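Local coordinates for protein peptidase M42 (Thaumarchaeota archaeon SCGC AB-539-E09, PDB 5DS0) that probably removes amino acids from the N-termini of peptides as a cobalt-bound M42-family aminopeptidase of the TET type, assembled from twelve subunits, at residues Ile138-Gly141 with Glu147-Glu150. Sequence-based numbering, arbitrary orientation.
Sequences IDIG and EAEE
Ile140 reaches across to the short helix 145-150 with the end of its longer branch, CD1 lying 4.3 Å from CB of Ala148. CD1 is anti to CA, which carries the methyl to the helix. Alanine suits this place because its small side chain lets Ile140 CD1 lie against the helix backbone, 4.2 Å from CA of Ala148. A branched apolar residue fits at Ile140, which touches Leu83 of strand 82-88 and Ser151 as well as the helix, while Ala142 packs on Ala148.

Strand 137-139 belongs to the six-stranded antiparallel barrel that lies apart from the cobalt-bearing part of the subunit, and the chain leaves this strand through an Asx turn. Asp139 OD1 accepts the backbone N-H of Gly141 on its anti side, at 2.8 Å and nearly straight. Gly141 fits the turn because its positive phi of 82° is readily adopted by glycine. Aspartate's short carboxylate can close this turn and still face a second subunit, where OD1 forms a salt bridge with Arg322 and OD2 a hydrogen bond with His323, so the turn is built into a subunit interface.

Glu147, its CG anti to the backbone N (chi1 -166°), extends until OE2 stands 3.9 Å from the carbonyl O of Gly141, a proximity without bonding between two acceptors. Glutamate is long enough for OE2 to reach its hydrogen-bond partner, Thr143 OG1, which helps hold the carboxylate.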
# COMPACT_ATOMS: atom_id res chain seq x y z
N ILE C 138 -3.33 -26.88 -21.15
CA ILE C 138 -2.48 -27.68 -21.98
C ILE C 138 -2.96 -27.56 -23.40
O ILE C 138 -4.14 -27.76 -23.69
CB ILE C 138 -2.48 -29.14 -21.49
CG1 ILE C 138 -1.72 -29.21 -20.17
CG2 ILE C 138 -1.82 -30.07 -22.49
CD1 ILE C 138 -2.15 -30.35 -19.30
N ASP C 139 -2.02 -27.25 -24.27
CA ASP C 139 -2.26 -27.10 -25.68
C ASP C 139 -1.79 -28.37 -26.34
O ASP C 139 -0.62 -28.72 -26.24
CB ASP C 139 -1.46 -25.92 -26.21
CG ASP C 139 -1.73 -25.63 -27.67
OD1 ASP C 139 -2.41 -26.43 -28.35
OD2 ASP C 139 -1.26 -24.58 -28.15
N ILE C 140 -2.71 -29.05 -27.02
CA ILE C 140 -2.36 -30.30 -27.72
C ILE C 140 -2.43 -30.15 -29.24
O ILE C 140 -2.45 -31.14 -29.96
CB ILE C 140 -3.26 -31.47 -27.26
CG1 ILE C 140 -4.73 -31.16 -27.53
CG2 ILE C 140 -3.04 -31.75 -25.79
CD1 ILE C 140 -5.64 -32.37 -27.46
N GLY C 141 -2.44 -28.90 -29.71
CA GLY C 141 -2.42 -28.62 -31.14
C GLY C 141 -3.79 -28.71 -31.77
O GLY C 141 -3.91 -28.75 -33.00
N GLU C 147 -11.90 -31.54 -32.38
CA GLU C 147 -10.57 -31.99 -32.79
C GLU C 147 -9.79 -32.54 -31.59
O GLU C 147 -8.99 -33.48 -31.70
CB GLU C 147 -9.84 -30.84 -33.49
CG GLU C 147 -8.59 -31.25 -34.26
CD GLU C 147 -8.13 -30.18 -35.24
OE1 GLU C 147 -8.69 -30.13 -36.35
OE2 GLU C 147 -7.20 -29.41 -34.93
N ALA C 148 -10.07 -31.97 -30.42
CA ALA C 148 -9.50 -32.44 -29.16
C ALA C 148 -10.05 -33.79 -28.75
O ALA C 148 -9.31 -34.66 -28.33
CB ALA C 148 -9.76 -31.44 -28.05
N GLU C 149 -11.37 -33.93 -28.84
CA GLU C 149 -12.04 -35.19 -28.53
C GLU C 149 -11.55 -36.34 -29.43
O GLU C 149 -11.37 -37.44 -28.95
CB GLU C 149 -13.56 -35.04 -28.62
CG GLU C 149 -14.22 -34.55 -27.32
CD GLU C 149 -15.57 -33.87 -27.53
OE1 GLU C 149 -16.19 -34.06 -28.60
OE2 GLU C 149 -15.98 -33.11 -26.64
N GLU C 150 -11.31 -36.05 -30.71
CA GLU C 150 -10.78 -37.05 -31.65
C GLU C 150 -9.48 -37.71 -31.19
O GLU C 150 -9.21 -38.85 -31.51
CB GLU C 150 -10.56 -36.45 -33.03
CG GLU C 150 -11.83 -36.39 -33.87
CD GLU C 150 -11.67 -35.50 -35.10
OE1 GLU C 150 -10.53 -35.36 -35.63
OE2 GLU C 150 -12.69 -34.90 -35.53